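Local coordinates for uncharacterized lipoprotein GfcB (Escherichia coli K12, PDB 2IN5) that is of unknown function but, as a lipoprotein homologous to a group 4 capsule protein, may take part in capsule polysaccharide export or assembly at the cell membrane, at residues Leu32-Glu43 and Ile188-Lys196; Asn144-Glu152 and Gln164-Ala172. All coordinates share one frame; numbering follows the deposited sequence.

Contact 1 (Leu32-Glu43 and Ile188-Lys196)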
loop_
_atom_site.group_PDB
_atom_site.type_symbol
_atom_site.label_atom_id
_atom_site.label_comp_id
_atom_site.label_asym_id
_atom_site.label_seq_id
_atom_site.Cartn_x
_atom_site.Cartn_y
_atom_site.Cartn_z
ATOM N N LEU A 32 -2.647 1.230 21.781
ATOM C CA LEU A 32 -2.045 1.206 20.450
ATOM C C LEU A 32 -2.505 2.459 19.706
ATOM O O LEU A 32 -3.700 2.748 19.621
ATOM C CB LEU A 32 -2.436 -0.059 19.690
ATOM C CG LEU A 32 -1.761 -1.330 20.228
ATOM C CD1 LEU A 32 -2.192 -2.515 19.399
ATOM C CD2 LEU A 32 -0.246 -1.195 20.190
ATOM N N PRO A 33 -1.545 3.228 19.171
ATOM C CA PRO A 33 -1.813 4.467 18.438
ATOM C C PRO A 33 -2.549 4.296 17.108
ATOM O O PRO A 33 -3.226 5.218 16.649
ATOM C CB PRO A 33 -0.422 5.074 18.285
ATOM C CG PRO A 33 0.444 3.866 18.141
ATOM C CD PRO A 33 -0.109 2.895 19.158
ATOM N N TYR A 34 -2.441 3.110 16.515
ATOM C CA TYR A 34 -3.087 2.816 15.238
ATOM C C TYR A 34 -4.232 1.821 15.331
ATOM O O TYR A 34 -4.374 1.104 16.318
ATOM C CB TYR A 34 -2.046 2.302 14.241
ATOM C CG TYR A 34 -1.039 1.367 14.862
ATOM C CD1 TYR A 34 -1.380 0.056 15.195
ATOM C CD2 TYR A 34 0.248 1.812 15.166
ATOM C CE1 TYR A 34 -0.458 -0.784 15.818
ATOM C CE2 TYR A 34 1.169 0.983 15.785
ATOM C CZ TYR A 34 0.813 -0.308 16.109
ATOM O OH TYR A 34 1.735 -1.121 16.728
ATOM N N SER A 35 -5.039 1.789 14.276
ATOM C CA SER A 35 -6.192 0.911 14.177
ATOM C C SER A 35 -5.817 -0.564 14.118
ATOM O O SER A 35 -4.805 -0.943 13.535
ATOM C CB SER A 35 -7.024 1.301 12.950
ATOM O OG SER A 35 -7.478 2.641 13.065
ATOM N N THR A 36 -6.641 -1.395 14.740
ATOM C CA THR A 36 -6.385 -2.822 14.762
ATOM C C THR A 36 -7.704 -3.545 14.616
ATOM O O THR A 36 -8.759 -2.925 14.673
ATOM C CB THR A 36 -5.666 -3.245 16.068
ATOM O OG1 THR A 36 -6.450 -2.863 17.205
ATOM C CG2 THR A 36 -4.304 -2.568 16.162
HETATM N N MSE A 37 -7.643 -4.855 14.437
HETATM C CA MSE A 37 -8.843 -5.642 14.221
HETATM C C MSE A 37 -8.698 -7.124 14.641
HETATM O O MSE A 37 -7.593 -7.678 14.669
HETATM C CB MSE A 37 -9.167 -5.550 12.727
HETATM C CG MSE A 37 -10.270 -6.456 12.232
HETATM SE SE MSE A 37 -9.762 -7.305 10.556
HETATM C CE MSE A 37 -9.665 -5.727 9.443
ATOM N N TYR A 38 -9.820 -7.755 14.977
ATOM C CA TYR A 38 -9.832 -9.172 15.323
ATOM C C TYR A 38 -10.438 -9.862 14.117
ATOM O O TYR A 38 -11.567 -9.569 13.733
ATOM C CB TYR A 38 -10.696 -9.447 16.561
ATOM C CG TYR A 38 -9.961 -9.244 17.867
ATOM C CD1 TYR A 38 -10.595 -8.663 18.967
ATOM C CD2 TYR A 38 -8.616 -9.586 17.990
ATOM C CE1 TYR A 38 -9.901 -8.414 20.157
ATOM C CE2 TYR A 38 -7.918 -9.346 19.172
ATOM C CZ TYR A 38 -8.565 -8.758 20.247
ATOM O OH TYR A 38 -7.865 -8.498 21.395
ATOM N N LEU A 39 -9.678 -10.763 13.506
ATOM C CA LEU A 39 -10.150 -11.483 12.330
ATOM C C LEU A 39 -10.521 -12.916 12.668
ATOM O O LEU A 39 -9.832 -13.580 13.434
ATOM C CB LEU A 39 -9.068 -11.493 11.245
ATOM C CG LEU A 39 -9.337 -12.432 10.062
ATOM C CD1 LEU A 39 -10.618 -11.999 9.365
ATOM C CD2 LEU A 39 -8.168 -12.415 9.079
ATOM N N ARG A 40 -11.611 -13.391 12.090
ATOM C CA ARG A 40 -12.040 -14.759 12.309
ATOM C C ARG A 40 -12.444 -15.348 10.954
ATOM O O ARG A 40 -13.355 -14.847 10.297
ATOM C CB ARG A 40 -13.219 -14.792 13.285
ATOM C CG ARG A 40 -13.810 -16.176 13.512
ATOM C CD ARG A 40 -13.585 -16.660 14.928
ATOM N NE ARG A 40 -14.143 -15.733 15.909
ATOM C CZ ARG A 40 -14.014 -15.873 17.224
ATOM N NH1 ARG A 40 -13.343 -16.907 17.719
ATOM N NH2 ARG A 40 -14.549 -14.976 18.045
ATOM N N LEU A 41 -11.749 -16.394 10.526
ATOM C CA LEU A 41 -12.057 -17.036 9.259
ATOM C C LEU A 41 -12.637 -18.416 9.490
ATOM O O LEU A 41 -12.117 -19.191 10.292
ATOM C CB LEU A 41 -10.808 -17.157 8.394
ATOM C CG LEU A 41 -10.227 -15.827 7.936
ATOM C CD1 LEU A 41 -8.875 -16.054 7.294
ATOM C CD2 LEU A 41 -11.184 -15.162 6.970
ATOM N N ASN A 42 -13.716 -18.712 8.775
ATOM C CA ASN A 42 -14.393 -19.997 8.880
ATOM C C ASN A 42 -14.700 -20.371 10.317
ATOM O O ASN A 42 -14.462 -21.506 10.721
ATOM C CB ASN A 42 -13.543 -21.105 8.263
ATOM C CG ASN A 42 -13.350 -20.931 6.783
ATOM O OD1 ASN A 42 -14.304 -20.992 6.006
ATOM N ND2 ASN A 42 -12.108 -20.709 6.377
ATOM N N GLU A 43 -15.223 -19.426 11.088
ATOM C CA GLU A 43 -15.557 -19.701 12.480
ATOM C C GLU A 43 -14.318 -20.262 13.183
ATOM O O GLU A 43 -14.423 -20.936 14.209
ATOM C CB GLU A 43 -16.688 -20.735 12.562
ATOM C CG GLU A 43 -17.915 -20.463 11.685
ATOM C CD GLU A 43 -18.921 -19.517 12.323
ATOM O OE1 GLU A 43 -19.980 -19.264 11.700
ATOM O OE2 GLU A 43 -18.664 -19.023 13.446
ATOM N N ILE A 188 -17.187 -19.362 2.909
ATOM C CA ILE A 188 -16.059 -18.845 3.684
ATOM C C ILE A 188 -16.385 -17.619 4.542
ATOM O O ILE A 188 -15.969 -16.495 4.243
ATOM C CB ILE A 188 -14.866 -18.512 2.783
ATOM C CG1 ILE A 188 -14.487 -19.740 1.957
ATOM C CG2 ILE A 188 -13.671 -18.094 3.638
ATOM C CD1 ILE A 188 -13.370 -19.489 0.958
ATOM N N PRO A 189 -17.106 -17.834 5.655
ATOM C CA PRO A 189 -17.493 -16.756 6.562
ATOM C C PRO A 189 -16.320 -16.015 7.174
ATOM O O PRO A 189 -15.325 -16.609 7.589
ATOM C CB PRO A 189 -18.372 -17.470 7.586
ATOM C CG PRO A 189 -17.788 -18.836 7.635
ATOM C CD PRO A 189 -17.511 -19.146 6.193
ATOM N N VAL A 190 -16.462 -14.698 7.213
ATOM C CA VAL A 190 -15.443 -13.819 7.741
ATOM C C VAL A 190 -16.052 -12.935 8.819
ATOM O O VAL A 190 -17.130 -12.371 8.634
ATOM C CB VAL A 190 -14.872 -12.929 6.618
ATOM C CG1 VAL A 190 -13.807 -11.999 7.166
ATOM C CG2 VAL A 190 -14.306 -13.798 5.512
ATOM N N GLU A 191 -15.362 -12.829 9.950
ATOM C CA GLU A 191 -15.824 -12.001 11.066
ATOM C C GLU A 191 -14.735 -10.998 11.389
ATOM O O GLU A 191 -13.572 -11.369 11.536
ATOM C CB GLU A 191 -16.098 -12.862 12.304
ATOM C CG GLU A 191 -17.242 -13.851 12.168
ATOM C CD GLU A 191 -17.458 -14.657 13.443
ATOM O OE1 GLU A 191 -17.628 -14.038 14.520
ATOM O OE2 GLU A 191 -17.463 -15.910 13.369
HETATM N N MSE A 192 -15.108 -9.729 11.496
HETATM C CA MSE A 192 -14.138 -8.691 11.806
HETATM C C MSE A 192 -14.643 -7.742 12.883
HETATM O O MSE A 192 -15.786 -7.286 12.834
HETATM C CB MSE A 192 -13.800 -7.893 10.551
HETATM C CG MSE A 192 -13.258 -8.746 9.425
HETATM SE SE MSE A 192 -12.616 -7.679 7.953
HETATM C CE MSE A 192 -14.315 -7.481 7.052
ATOM N N THR A 193 -13.783 -7.459 13.858
ATOM C CA THR A 193 -14.117 -6.551 14.945
ATOM C C THR A 193 -13.038 -5.474 14.971
ATOM O O THR A 193 -11.859 -5.766 15.160
ATOM C CB THR A 193 -14.180 -7.288 16.311
ATOM O OG1 THR A 193 -15.213 -8.280 16.272
ATOM C CG2 THR A 193 -14.503 -6.309 17.435
ATOM N N PHE A 194 -13.448 -4.230 14.756
ATOM C CA PHE A 194 -12.513 -3.116 14.732
ATOM C C PHE A 194 -12.403 -2.499 16.106
ATOM O O PHE A 194 -13.340 -1.879 16.594
ATOM C CB PHE A 194 -12.975 -2.111 13.688
ATOM C CG PHE A 194 -13.222 -2.733 12.361
ATOM C CD1 PHE A 194 -14.378 -3.460 12.130
ATOM C CD2 PHE A 194 -12.260 -2.674 11.368
ATOM C CE1 PHE A 194 -14.574 -4.128 10.927
ATOM C CE2 PHE A 194 -12.444 -3.340 10.155
ATOM C CZ PHE A 194 -13.599 -4.066 9.938
ATOM N N LEU A 195 -11.236 -2.686 16.715
ATOM C CA LEU A 195 -10.960 -2.237 18.067
ATOM C C LEU A 195 -10.789 -0.758 18.326
ATOM O O LEU A 195 -11.310 -0.239 19.312
ATOM C CB LEU A 195 -9.732 -2.963 18.617
ATOM C CG LEU A 195 -9.773 -4.484 18.812
ATOM C CD1 LEU A 195 -11.009 -4.907 19.597
ATOM C CD2 LEU A 195 -9.764 -5.150 17.470
ATOM N N LYS A 196 -10.049 -0.072 17.470
ATOM C CA LYS A 196 -9.840 1.344 17.704
ATOM C C LYS A 196 -11.015 2.162 17.204
ATOM O O LYS A 196 -11.326 2.170 16.014
ATOM C CB LYS A 196 -8.547 1.795 17.047
ATOM C CG LYS A 196 -8.265 3.250 17.218
ATOM C CD LYS A 196 -6.870 3.555 16.757
ATOM C CE LYS A 196 -6.679 5.029 16.746
ATOM N NZ LYS A 196 -7.196 5.539 18.037
HETATM O O HOH W 1 -9.968 3.253 13.836
HETATM O O HOH W 2 -9.720 -0.407 14.220
HETATM O O HOH W 3 -14.005 -11.191 15.290
HETATM O O HOH W 4 -15.425 -16.629 10.931
#
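Leu195 lies across Tyr38 at about a right angle, with CD2 over one face of the ring, 4.2 Å from its centroid: a CH-pi contact. Its other methyl, CD1, meets Tyr38 CE1 at 3.7 Å. With an alanine in place of Leu195, both methyls go, and the Tyr38 ring would probably lose its cover on that face and be freer to turn. Selenomethionine Met37 and Phe194 run side by side. Met37 CG is anti to the backbone N (chi1 172°), and the chain then bends, bringing CE to 3.7 Å from Phe194 CE2, while its SE stands oblique to the ring, 5.4 Å from the centroid, a Met-aromatic contact. Met37 CE also meets selenomethionine Met192 SE at 3.8 Å. On the Tyr38 face, Arg40 and Glu191 lie side by side with their flat ends turned 35° apart, and Arg40 NE stays 4.1 Å from Glu191 OE1, beyond a salt bridge. Paired backbone hydrogen bonds join Tyr38 with Thr193 and Arg40 with Glu191 in an antiparallel ladder. Strand 47-55 flanks 36-41, and strand 176-182 flanks 189-194. Leu69 of strand 68-72 packs on Leu39 and Met192. Ser35 OG is hydrogen-bonded to Gln6 N of the second subunit.

Contact 2 (Asn144-Glu152 and Gln164-Ala172)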
loop_
_atom_site.group_PDB
_atom_site.type_symbol
_atom_site.label_atom_id
_atom_site.label_comp_id
_atom_site.label_asym_id
_atom_site.label_seq_id
_atom_site.Cartn_x
_atom_site.Cartn_y
_atom_site.Cartn_z
ATOM N N ASN A 144 -18.195 0.606 25.466
ATOM C CA ASN A 144 -19.498 0.468 24.864
ATOM C C ASN A 144 -19.626 1.334 23.628
ATOM O O ASN A 144 -19.104 2.449 23.575
ATOM C CB ASN A 144 -20.589 0.854 25.853
ATOM C CG ASN A 144 -20.867 -0.231 26.845
ATOM O OD1 ASN A 144 -20.599 -1.403 26.584
ATOM N ND2 ASN A 144 -21.428 0.142 27.988
ATOM N N VAL A 145 -20.318 0.802 22.629
ATOM C CA VAL A 145 -20.551 1.531 21.392
ATOM C C VAL A 145 -21.958 1.231 20.858
ATOM O O VAL A 145 -22.341 0.068 20.689
ATOM C CB VAL A 145 -19.460 1.199 20.321
ATOM C CG1 VAL A 145 -19.408 -0.287 20.048
ATOM C CG2 VAL A 145 -19.730 1.974 19.042
ATOM N N LEU A 146 -22.729 2.296 20.646
ATOM C CA LEU A 146 -24.088 2.189 20.121
ATOM C C LEU A 146 -23.971 2.041 18.626
ATOM O O LEU A 146 -23.353 2.872 17.968
ATOM C CB LEU A 146 -24.904 3.444 20.427
ATOM C CG LEU A 146 -25.370 3.615 21.867
ATOM C CD1 LEU A 146 -26.197 4.892 21.992
ATOM C CD2 LEU A 146 -26.201 2.414 22.260
ATOM N N CYS A 147 -24.582 0.988 18.096
ATOM C CA CYS A 147 -24.518 0.698 16.672
ATOM C C CYS A 147 -25.866 0.532 16.036
ATOM O O CYS A 147 -26.794 0.045 16.670
ATOM C CB CYS A 147 -23.777 -0.622 16.408
ATOM S SG CYS A 147 -22.119 -0.777 17.077
ATOM N N ASN A 148 -25.964 0.931 14.773
ATOM C CA ASN A 148 -27.182 0.706 14.017
ATOM C C ASN A 148 -26.862 -0.655 13.412
ATOM O O ASN A 148 -25.819 -0.824 12.783
ATOM C CB ASN A 148 -27.358 1.710 12.875
ATOM C CG ASN A 148 -27.636 3.114 13.362
ATOM O OD1 ASN A 148 -28.329 3.317 14.363
ATOM N ND2 ASN A 148 -27.110 4.098 12.644
ATOM N N VAL A 149 -27.737 -1.628 13.613
ATOM C CA VAL A 149 -27.501 -2.955 13.072
ATOM C C VAL A 149 -28.132 -3.089 11.694
ATOM O O VAL A 149 -29.347 -3.001 11.549
ATOM C CB VAL A 149 -28.083 -4.052 13.988
ATOM C CG1 VAL A 149 -27.805 -5.420 13.389
ATOM C CG2 VAL A 149 -27.478 -3.944 15.380
ATOM N N TRP A 150 -27.300 -3.293 10.680
ATOM C CA TRP A 150 -27.791 -3.450 9.320
ATOM C C TRP A 150 -27.622 -4.886 8.843
ATOM O O TRP A 150 -26.535 -5.445 8.917
ATOM C CB TRP A 150 -27.036 -2.518 8.388
ATOM C CG TRP A 150 -27.463 -1.096 8.478
ATOM C CD1 TRP A 150 -26.787 -0.064 9.066
ATOM C CD2 TRP A 150 -28.642 -0.533 7.910
ATOM N NE1 TRP A 150 -27.473 1.114 8.890
ATOM C CE2 TRP A 150 -28.616 0.854 8.182
ATOM C CE3 TRP A 150 -29.721 -1.067 7.193
ATOM C CZ2 TRP A 150 -29.627 1.715 7.757
ATOM C CZ3 TRP A 150 -30.725 -0.213 6.775
ATOM C CH2 TRP A 150 -30.670 1.169 7.057
ATOM N N GLN A 151 -28.713 -5.472 8.363
ATOM C CA GLN A 151 -28.715 -6.835 7.849
ATOM C C GLN A 151 -28.792 -6.810 6.328
ATOM O O GLN A 151 -29.811 -6.405 5.769
ATOM C CB GLN A 151 -29.922 -7.591 8.380
ATOM C CG GLN A 151 -29.916 -7.744 9.876
ATOM C CD GLN A 151 -29.223 -9.003 10.316
ATOM O OE1 GLN A 151 -28.245 -9.432 9.701
ATOM N NE2 GLN A 151 -29.713 -9.602 11.400
ATOM N N GLU A 152 -27.726 -7.251 5.665
ATOM C CA GLU A 152 -27.674 -7.286 4.209
ATOM C C GLU A 152 -28.080 -8.653 3.670
ATOM O O GLU A 152 -27.366 -9.650 3.854
ATOM C CB GLU A 152 -26.260 -6.942 3.727
ATOM C CG GLU A 152 -26.035 -7.111 2.227
ATOM C CD GLU A 152 -24.598 -6.809 1.805
ATOM O OE1 GLU A 152 -23.667 -7.433 2.361
ATOM O OE2 GLU A 152 -24.391 -5.952 0.910
ATOM N N GLN A 164 -27.001 -14.074 4.524
ATOM C CA GLN A 164 -27.131 -12.770 5.170
ATOM C C GLN A 164 -25.830 -12.306 5.807
ATOM O O GLN A 164 -25.160 -13.079 6.475
ATOM C CB GLN A 164 -28.222 -12.839 6.247
ATOM C CG GLN A 164 -28.214 -11.674 7.242
ATOM C CD GLN A 164 -29.159 -11.902 8.415
ATOM O OE1 GLN A 164 -30.344 -11.569 8.351
ATOM N NE2 GLN A 164 -28.636 -12.497 9.489
ATOM N N ASN A 165 -25.463 -11.051 5.567
ATOM C CA ASN A 165 -24.273 -10.463 6.178
ATOM C C ASN A 165 -24.813 -9.467 7.186
ATOM O O ASN A 165 -25.932 -8.981 7.040
ATOM C CB ASN A 165 -23.416 -9.688 5.174
ATOM C CG ASN A 165 -22.876 -10.556 4.052
ATOM O OD1 ASN A 165 -22.329 -11.635 4.286
ATOM N ND2 ASN A 165 -23.010 -10.075 2.823
ATOM N N THR A 166 -24.022 -9.147 8.201
ATOM C CA THR A 166 -24.457 -8.194 9.212
ATOM C C THR A 166 -23.351 -7.179 9.449
ATOM O O THR A 166 -22.175 -7.531 9.495
ATOM C CB THR A 166 -24.806 -8.915 10.534
ATOM O OG1 THR A 166 -25.759 -9.954 10.271
ATOM C CG2 THR A 166 -25.416 -7.940 11.533
ATOM N N PHE A 167 -23.734 -5.911 9.582
ATOM C CA PHE A 167 -22.774 -4.835 9.804
ATOM C C PHE A 167 -23.220 -3.955 10.970
ATOM O O PHE A 167 -24.315 -3.399 10.949
ATOM C CB PHE A 167 -22.650 -3.980 8.535
ATOM C CG PHE A 167 -22.189 -4.745 7.328
ATOM C CD1 PHE A 167 -20.835 -4.996 7.120
ATOM C CD2 PHE A 167 -23.113 -5.263 6.423
ATOM C CE1 PHE A 167 -20.407 -5.754 6.028
ATOM C CE2 PHE A 167 -22.698 -6.020 5.335
ATOM C CZ PHE A 167 -21.337 -6.268 5.134
ATOM N N TRP A 168 -22.368 -3.843 11.984
ATOM C CA TRP A 168 -22.642 -3.022 13.162
ATOM C C TRP A 168 -22.007 -1.656 12.979
ATOM O O TRP A 168 -20.783 -1.515 13.061
ATOM C CB TRP A 168 -22.069 -3.688 14.397
ATOM C CG TRP A 168 -22.886 -4.837 14.842
ATOM C CD1 TRP A 168 -23.910 -4.810 15.738
ATOM C CD2 TRP A 168 -22.759 -6.198 14.411
ATOM N NE1 TRP A 168 -24.431 -6.073 15.899
ATOM C CE2 TRP A 168 -23.739 -6.944 15.098
ATOM C CE3 TRP A 168 -21.908 -6.860 13.512
ATOM C CZ2 TRP A 168 -23.894 -8.323 14.918
ATOM C CZ3 TRP A 168 -22.062 -8.238 13.334
ATOM C CH2 TRP A 168 -23.046 -8.950 14.036
ATOM N N VAL A 169 -22.849 -0.650 12.753
ATOM C CA VAL A 169 -22.389 0.714 12.495
ATOM C C VAL A 169 -22.503 1.685 13.667
ATOM O O VAL A 169 -23.524 1.737 14.341
ATOM C CB VAL A 169 -23.179 1.333 11.314
ATOM C CG1 VAL A 169 -22.617 2.698 10.965
ATOM C CG2 VAL A 169 -23.143 0.397 10.121
ATOM N N ASP A 170 -21.453 2.466 13.885
ATOM C CA ASP A 170 -21.458 3.473 14.932
ATOM C C ASP A 170 -22.471 4.538 14.489
ATOM O O ASP A 170 -22.222 5.267 13.534
ATOM C CB ASP A 170 -20.076 4.100 15.065
ATOM C CG ASP A 170 -20.008 5.121 16.185
ATOM O OD1 ASP A 170 -20.726 6.141 16.125
ATOM O OD2 ASP A 170 -19.234 4.888 17.129
ATOM N N SER A 171 -23.595 4.631 15.195
ATOM C CA SER A 171 -24.674 5.562 14.857
ATOM C C SER A 171 -24.332 7.054 14.815
ATOM O O SER A 171 -25.179 7.862 14.445
ATOM C CB SER A 171 -25.846 5.353 15.821
ATOM O OG SER A 171 -25.478 5.696 17.146
ATOM N N ALA A 172 -23.102 7.401 15.191
ATOM C CA ALA A 172 -22.634 8.783 15.233
ATOM C C ALA A 172 -21.548 9.106 14.201
ATOM O O ALA A 172 -21.482 10.220 13.675
ATOM C CB ALA A 172 -22.116 9.102 16.630
#
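Glu152 and Asn165 lie side by side, and their side chains are joined: Asn165 ND2 donates a hydrogen bond to Glu152 OE1 at 2.8 Å. The donor comes on the anti side of the carboxylate, 33° out of its plane. Glu152 CG is anti to the backbone N (chi1 173°) and the chain stays extended, which carries the carboxylate to Asn165. The same Glu152 OE1 sits at the edge of the Phe167 ring, 3.4 Å from CE2, and forms a salt bridge with Arg75. Glu152 OE2 is hydrogen-bonded to Ser128 OG, so the buried carboxylate is held at both oxygens. Thr166 OG1 donates to Gln151 OE1 at 2.6 Å, from above the carbonyl plane of the amide.

Apolar contacts lie on both faces. Val149 lies beside Trp168, with Val149 CG2 3.7 Å from Trp168 CD1. Trp168 NE1 is hydrogen-bonded to Glu136 OE1. Across the other face, Val169 CG2 meets the edge of the Trp150 indole, 3.8 Å from CD1.

Paired backbone hydrogen bonds link Trp150 with Phe167 and Glu152 with Asn165. Near the end of the second strand, Asp170 OD1 accepts from Ala172 N, forming an Asx turn.

The two strands form a beta hairpin. Strand 120-140 flanks 143-156, and Phe132 meets the Trp150 ring edge-to-face. Strand 176-182 flanks 161-170, with Ser179 against Phe167.

Overall arrangement
Contacts 1 and 2 are both antiparallel strand pairings, but they differ in chain separation. Contact 2 joins the arms of a local hairpin. Contact 1 brings together parts of the chain 145 residues apart, near its two ends, and contact 2 is nested within the loop it closes. Their centres are about 15 Å apart. Their nearest atoms are about 6 Å apart, so they do not touch. Strand 176-182 lies between them, pairing with 189-194 on one edge and 161-170 on the other. Contact 1 is nearer the chain centre and reaches the second subunit, whereas no other chain of the assembly touches contact 2.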